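Local atomic coordinates of TatD-related deoxyribonuclease (Thermotoga maritima, PDB entry 1J6O), a protein that probably acts as a metal-dependent deoxyribonuclease of the TatD family, hydrolysing ester bonds in DNA on a TIM-barrel scaffold. Residues L136-Y148 with V162-F176. Numbering follows the deposited sequence.
Sequences LVVHIRDAYSEAY and VIHAFSSDYEWAKKF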
loop_
_atom_site.group_PDB
_atom_site.type_symbol
_atom_site.label_atom_id
_atom_site.label_comp_id
_atom_site.label_asym_id
_atom_site.label_seq_id
_atom_site.Cartn_x
_atom_site.Cartn_y
_atom_site.Cartn_z
ATOM N N LEU A 136 7.883 -3.904 2.976
ATOM C CA LEU A 136 7.349 -4.240 1.677
ATOM C C LEU A 136 5.909 -3.777 1.534
ATOM O O LEU A 136 5.159 -3.794 2.497
ATOM C CB LEU A 136 7.386 -5.766 1.471
ATOM C CG LEU A 136 8.775 -6.358 1.226
ATOM C CD1 LEU A 136 8.879 -7.770 1.807
ATOM C CD2 LEU A 136 9.036 -6.348 -0.279
ATOM N N VAL A 137 5.557 -3.334 0.324
ATOM C CA VAL A 137 4.214 -2.880 -0.013
ATOM C C VAL A 137 3.849 -4.033 -0.960
ATOM O O VAL A 137 4.267 -4.050 -2.111
ATOM C CB VAL A 137 4.257 -1.521 -0.743
ATOM C CG1 VAL A 137 2.950 -1.239 -1.426
ATOM C CG2 VAL A 137 4.566 -0.430 0.286
ATOM N N VAL A 138 3.058 -4.981 -0.452
ATOM C CA VAL A 138 2.642 -6.168 -1.208
ATOM C C VAL A 138 1.277 -6.180 -1.834
ATOM O O VAL A 138 0.279 -5.800 -1.223
ATOM C CB VAL A 138 2.799 -7.430 -0.300
ATOM C CG1 VAL A 138 2.541 -8.725 -1.091
ATOM C CG2 VAL A 138 4.194 -7.448 0.314
ATOM N N HIS A 139 1.245 -6.645 -3.078
ATOM C CA HIS A 139 0.012 -6.735 -3.849
ATOM C C HIS A 139 -0.284 -8.216 -4.025
ATOM O O HIS A 139 0.564 -8.948 -4.518
ATOM C CB HIS A 139 0.249 -6.091 -5.222
ATOM C CG HIS A 139 -0.872 -6.300 -6.196
ATOM N ND1 HIS A 139 -1.901 -5.400 -6.349
ATOM C CD2 HIS A 139 -1.108 -7.294 -7.084
ATOM C CE1 HIS A 139 -2.723 -5.823 -7.295
ATOM N NE2 HIS A 139 -2.264 -6.975 -7.756
ATOM N N ILE A 140 -1.472 -8.661 -3.626
ATOM C CA ILE A 140 -1.822 -10.085 -3.782
ATOM C C ILE A 140 -3.247 -10.182 -4.319
ATOM O O ILE A 140 -4.180 -9.629 -3.721
ATOM C CB ILE A 140 -1.804 -10.869 -2.442
ATOM C CG1 ILE A 140 -0.421 -10.822 -1.787
ATOM C CG2 ILE A 140 -2.238 -12.329 -2.715
ATOM C CD1 ILE A 140 -0.360 -11.469 -0.395
ATOM N N ARG A 141 -3.420 -10.855 -5.456
ATOM C CA ARG A 141 -4.750 -11.019 -6.059
ATOM C C ARG A 141 -4.888 -12.528 -6.348
ATOM O O ARG A 141 -4.126 -13.077 -7.134
ATOM C CB ARG A 141 -4.859 -10.203 -7.353
ATOM C CG ARG A 141 -6.280 -10.062 -7.954
ATOM C CD ARG A 141 -7.259 -9.365 -6.991
ATOM N NE ARG A 141 -6.568 -8.490 -6.033
ATOM C CZ ARG A 141 -7.156 -7.815 -5.039
ATOM N NH1 ARG A 141 -8.476 -7.891 -4.843
ATOM N NH2 ARG A 141 -6.411 -7.067 -4.221
ATOM N N ASP A 142 -5.835 -13.184 -5.677
ATOM C CA ASP A 142 -6.065 -14.624 -5.855
ATOM C C ASP A 142 -4.777 -15.460 -5.798
ATOM O O ASP A 142 -4.586 -16.405 -6.576
ATOM C CB ASP A 142 -6.792 -14.882 -7.178
ATOM C CG ASP A 142 -8.199 -14.285 -7.203
ATOM O OD1 ASP A 142 -8.750 -14.033 -6.114
ATOM O OD2 ASP A 142 -8.764 -14.081 -8.300
ATOM N N ALA A 143 -3.895 -15.119 -4.871
ATOM C CA ALA A 143 -2.632 -15.837 -4.723
ATOM C C ALA A 143 -2.158 -15.774 -3.280
ATOM O O ALA A 143 -0.958 -15.801 -3.023
ATOM C CB ALA A 143 -1.565 -15.215 -5.637
ATOM N N TYR A 144 -3.089 -15.686 -2.332
ATOM C CA TYR A 144 -2.695 -15.616 -0.932
ATOM C C TYR A 144 -1.871 -16.800 -0.463
ATOM O O TYR A 144 -0.855 -16.621 0.188
ATOM C CB TYR A 144 -3.933 -15.399 -0.051
ATOM C CG TYR A 144 -4.418 -13.970 -0.156
ATOM C CD1 TYR A 144 -3.856 -12.968 0.640
ATOM C CD2 TYR A 144 -5.361 -13.598 -1.116
ATOM C CE1 TYR A 144 -4.216 -11.619 0.479
ATOM C CE2 TYR A 144 -5.731 -12.238 -1.293
ATOM C CZ TYR A 144 -5.144 -11.260 -0.489
ATOM O OH TYR A 144 -5.426 -9.924 -0.688
ATOM N N SER A 145 -2.287 -18.018 -0.806
ATOM C CA SER A 145 -1.524 -19.180 -0.379
ATOM C C SER A 145 -0.122 -19.160 -0.972
ATOM O O SER A 145 0.853 -19.448 -0.284
ATOM C CB SER A 145 -2.219 -20.486 -0.806
ATOM O OG SER A 145 -1.387 -21.614 -0.517
ATOM N N GLU A 146 -0.022 -18.817 -2.248
ATOM C CA GLU A 146 1.280 -18.786 -2.897
ATOM C C GLU A 146 2.192 -17.689 -2.359
ATOM O O GLU A 146 3.399 -17.902 -2.163
ATOM C CB GLU A 146 1.104 -18.660 -4.420
ATOM C CG GLU A 146 0.426 -19.882 -5.090
ATOM C CD GLU A 146 -1.107 -19.803 -5.157
ATOM O OE1 GLU A 146 -1.731 -19.076 -4.346
ATOM O OE2 GLU A 146 -1.693 -20.499 -6.031
ATOM N N ALA A 147 1.614 -16.521 -2.104
ATOM C CA ALA A 147 2.404 -15.418 -1.585
ATOM C C ALA A 147 2.834 -15.778 -0.160
ATOM O O ALA A 147 3.986 -15.566 0.214
ATOM C CB ALA A 147 1.579 -14.135 -1.601
ATOM N N TYR A 148 1.917 -16.332 0.630
ATOM C CA TYR A 148 2.255 -16.706 2.007
ATOM C C TYR A 148 3.474 -17.631 2.026
ATOM O O TYR A 148 4.437 -17.384 2.750
ATOM C CB TYR A 148 1.091 -17.419 2.686
ATOM C CG TYR A 148 1.380 -17.751 4.132
ATOM C CD1 TYR A 148 1.392 -16.749 5.114
ATOM C CD2 TYR A 148 1.619 -19.067 4.532
ATOM C CE1 TYR A 148 1.630 -17.058 6.469
ATOM C CE2 TYR A 148 1.856 -19.384 5.874
ATOM C CZ TYR A 148 1.860 -18.379 6.834
ATOM O OH TYR A 148 2.116 -18.694 8.158
ATOM N N VAL A 162 3.094 -4.124 4.551
ATOM C CA VAL A 162 1.659 -4.155 4.405
ATOM C C VAL A 162 1.199 -4.955 3.214
ATOM O O VAL A 162 1.836 -4.909 2.157
ATOM C CB VAL A 162 1.144 -2.720 4.167
ATOM C CG1 VAL A 162 -0.342 -2.696 4.180
ATOM C CG2 VAL A 162 1.758 -1.750 5.219
ATOM N N ILE A 163 0.092 -5.673 3.377
ATOM C CA ILE A 163 -0.488 -6.459 2.284
ATOM C C ILE A 163 -1.556 -5.431 1.916
ATOM O O ILE A 163 -2.592 -5.286 2.586
ATOM C CB ILE A 163 -1.158 -7.750 2.758
ATOM C CG1 ILE A 163 -0.127 -8.616 3.494
ATOM C CG2 ILE A 163 -1.747 -8.493 1.551
ATOM C CD1 ILE A 163 1.131 -8.921 2.658
ATOM N N HIS A 164 -1.306 -4.697 0.848
ATOM C CA HIS A 164 -2.243 -3.672 0.436
ATOM C C HIS A 164 -3.557 -4.166 -0.169
ATOM O O HIS A 164 -3.615 -5.251 -0.742
ATOM C CB HIS A 164 -1.475 -2.702 -0.473
ATOM C CG HIS A 164 -1.917 -2.693 -1.894
ATOM N ND1 HIS A 164 -2.896 -1.842 -2.364
ATOM C CD2 HIS A 164 -1.490 -3.404 -2.964
ATOM C CE1 HIS A 164 -3.052 -2.033 -3.661
ATOM N NE2 HIS A 164 -2.211 -2.974 -4.047
ATOM N N ALA A 165 -4.613 -3.375 -0.008
ATOM C CA ALA A 165 -5.948 -3.723 -0.538
ATOM C C ALA A 165 -6.247 -5.184 -0.216
ATOM O O ALA A 165 -6.668 -5.962 -1.097
ATOM C CB ALA A 165 -5.989 -3.502 -2.058
ATOM N N PHE A 166 -6.037 -5.547 1.045
ATOM C CA PHE A 166 -6.271 -6.921 1.496
ATOM C C PHE A 166 -7.642 -7.390 1.011
ATOM O O PHE A 166 -8.660 -6.754 1.289
ATOM C CB PHE A 166 -6.211 -7.023 3.022
ATOM C CG PHE A 166 -6.436 -8.412 3.518
ATOM C CD1 PHE A 166 -5.434 -9.364 3.407
ATOM C CD2 PHE A 166 -7.665 -8.785 4.043
ATOM C CE1 PHE A 166 -5.650 -10.681 3.816
ATOM C CE2 PHE A 166 -7.884 -10.106 4.449
ATOM C CZ PHE A 166 -6.878 -11.040 4.333
ATOM N N SER A 167 -7.655 -8.524 0.323
ATOM C CA SER A 167 -8.895 -9.055 -0.210
ATOM C C SER A 167 -9.237 -10.509 0.071
ATOM O O SER A 167 -9.913 -11.152 -0.744
ATOM C CB SER A 167 -8.901 -8.834 -1.723
ATOM O OG SER A 167 -7.745 -9.431 -2.315
ATOM N N SER A 168 -8.765 -11.053 1.183
ATOM C CA SER A 168 -9.092 -12.439 1.483
ATOM C C SER A 168 -9.993 -12.487 2.716
ATOM O O SER A 168 -10.609 -11.481 3.088
ATOM C CB SER A 168 -7.831 -13.263 1.709
ATOM O OG SER A 168 -8.147 -14.641 1.575
ATOM N N ASP A 169 -10.094 -13.647 3.353
ATOM C CA ASP A 169 -10.950 -13.748 4.535
ATOM C C ASP A 169 -10.172 -13.672 5.831
ATOM O O ASP A 169 -8.957 -13.499 5.826
ATOM C CB ASP A 169 -11.778 -15.042 4.478
ATOM C CG ASP A 169 -10.915 -16.298 4.405
ATOM O OD1 ASP A 169 -9.663 -16.208 4.438
ATOM O OD2 ASP A 169 -11.510 -17.394 4.314
ATOM N N TYR A 170 -10.873 -13.798 6.951
ATOM C CA TYR A 170 -10.209 -13.734 8.243
ATOM C C TYR A 170 -9.070 -14.728 8.430
ATOM O O TYR A 170 -8.011 -14.375 8.940
ATOM C CB TYR A 170 -11.216 -13.930 9.391
ATOM C CG TYR A 170 -10.555 -13.751 10.744
ATOM C CD1 TYR A 170 -9.988 -12.526 11.101
ATOM C CD2 TYR A 170 -10.444 -14.813 11.641
ATOM C CE1 TYR A 170 -9.323 -12.357 12.315
ATOM C CE2 TYR A 170 -9.779 -14.660 12.860
ATOM C CZ TYR A 170 -9.220 -13.430 13.192
ATOM O OH TYR A 170 -8.557 -13.272 14.393
ATOM N N GLU A 171 -9.270 -15.980 8.029
ATOM C CA GLU A 171 -8.205 -16.958 8.203
ATOM C C GLU A 171 -6.891 -16.519 7.562
ATOM O O GLU A 171 -5.825 -16.633 8.181
ATOM C CB GLU A 171 -8.626 -18.335 7.675
ATOM C CG GLU A 171 -7.494 -19.361 7.782
ATOM C CD GLU A 171 -7.900 -20.770 7.359
ATOM O OE1 GLU A 171 -9.115 -21.056 7.330
ATOM O OE2 GLU A 171 -6.996 -21.596 7.062
ATOM N N TRP A 172 -6.960 -16.007 6.338
ATOM C CA TRP A 172 -5.745 -15.555 5.647
ATOM C C TRP A 172 -5.220 -14.277 6.307
ATOM O O TRP A 172 -4.009 -14.058 6.418
ATOM C CB TRP A 172 -6.041 -15.314 4.162
ATOM C CG TRP A 172 -5.801 -16.550 3.347
ATOM C CD1 TRP A 172 -6.668 -17.157 2.488
ATOM C CD2 TRP A 172 -4.623 -17.353 3.373
ATOM N NE1 TRP A 172 -6.095 -18.305 1.975
ATOM C CE2 TRP A 172 -4.837 -18.443 2.501
ATOM C CE3 TRP A 172 -3.395 -17.252 4.047
ATOM C CZ2 TRP A 172 -3.876 -19.433 2.292
ATOM C CZ3 TRP A 172 -2.441 -18.231 3.841
ATOM C CH2 TRP A 172 -2.687 -19.309 2.965
ATOM N N ALA A 173 -6.141 -13.440 6.757
ATOM C CA ALA A 173 -5.744 -12.191 7.406
ATOM C C ALA A 173 -4.885 -12.534 8.611
ATOM O O ALA A 173 -3.804 -11.967 8.821
ATOM C CB ALA A 173 -7.002 -11.417 7.841
ATOM N N LYS A 174 -5.369 -13.481 9.413
ATOM C CA LYS A 174 -4.638 -13.890 10.593
ATOM C C LYS A 174 -3.268 -14.459 10.237
ATOM O O LYS A 174 -2.278 -14.182 10.906
ATOM C CB LYS A 174 -5.458 -14.912 11.391
ATOM C CG LYS A 174 -4.771 -15.361 12.665
ATOM C CD LYS A 174 -5.795 -15.735 13.728
ATOM C CE LYS A 174 -5.115 -16.479 14.854
ATOM N NZ LYS A 174 -4.362 -17.621 14.253
ATOM N N LYS A 175 -3.200 -15.244 9.170
ATOM C CA LYS A 175 -1.924 -15.823 8.770
ATOM C C LYS A 175 -0.890 -14.752 8.444
ATOM O O LYS A 175 0.274 -14.873 8.822
ATOM C CB LYS A 175 -2.107 -16.731 7.550
ATOM C CG LYS A 175 -2.976 -17.968 7.802
ATOM C CD LYS A 175 -2.241 -19.075 8.554
ATOM C CE LYS A 175 -1.200 -19.777 7.689
ATOM N NZ LYS A 175 -0.777 -21.093 8.296
ATOM N N PHE A 176 -1.313 -13.707 7.741
ATOM C CA PHE A 176 -0.384 -12.643 7.384
ATOM C C PHE A 176 -0.068 -11.759 8.578
ATOM O O PHE A 176 1.077 -11.328 8.767
ATOM C CB PHE A 176 -0.951 -11.848 6.212
ATOM C CG PHE A 176 -0.699 -12.505 4.890
ATOM C CD1 PHE A 176 0.512 -12.307 4.229
ATOM C CD2 PHE A 176 -1.646 -13.363 4.326
ATOM C CE1 PHE A 176 0.779 -12.959 3.009
ATOM C CE2 PHE A 176 -1.392 -14.020 3.112
ATOM C CZ PHE A 176 -0.165 -13.812 2.452
HETATM O O HOH W 1 -3.312 -6.653 -3.460
HETATM O O HOH W 2 -7.889 -11.790 -4.241
HETATM O O HOH W 3 1.463 -17.064 9.962
#
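The phenolic oxygen of Y144 takes a hydrogen bond from the backbone of S167, N to OH 2.8 Å at 161°, and S167 OG also stands beside it, in the plane of the Y144 ring. With CG beside the backbone N (chi1 -75°), that ring is carried between two groups: I140 CG2 lies over the centre of one face and S168 CB over the centre of the other, 3.7 Å from the ring centroid and almost on its normal, a CH-pi contact. The helix backbone brings Y144 CB over the five-membered ring of W172. A phenylalanine here would probably leave S167 N without its acceptor and the 165-168 loop less firmly fixed. Farther along the helices, whose segments 144-148 and 170-176 run nearly parallel, the edge of Y148 meets the face of F176 in a T-shaped pair, centroids 5.6 Å apart and planes at 77°. I140 CD1 fits against F176 CZ and I163 CG2, joining the aromatic cluster to the strands.

In the sheet, V138 supplies two of the three backbone bonds between these parallel barrel strands, its N donating to V162 O (2.9 Å) and its O accepting from H164 N (2.8 Å); V162 N to L136 O (2.9 Å) is the third. Next to this pairing, the rings of H139 and H164 meet rim to rim, and H139 ND1 to H164 NE2 is a weak hydrogen bond at 3.4 Å. One water takes bonds from I140 N and R141 NH2 and gives one to H164 O, tying the strand ends together. H164 ND1 is hydrogen-bonded to E212, which, with the stacked ring of H17, would hold the turn of its ring. Both histidines are predicted ligands of a divalent metal; with E103 they face a common point, consistent with a possible empty metal site at the C-terminal ends of the barrel strands, where TIM-barrel enzymes keep their active sites.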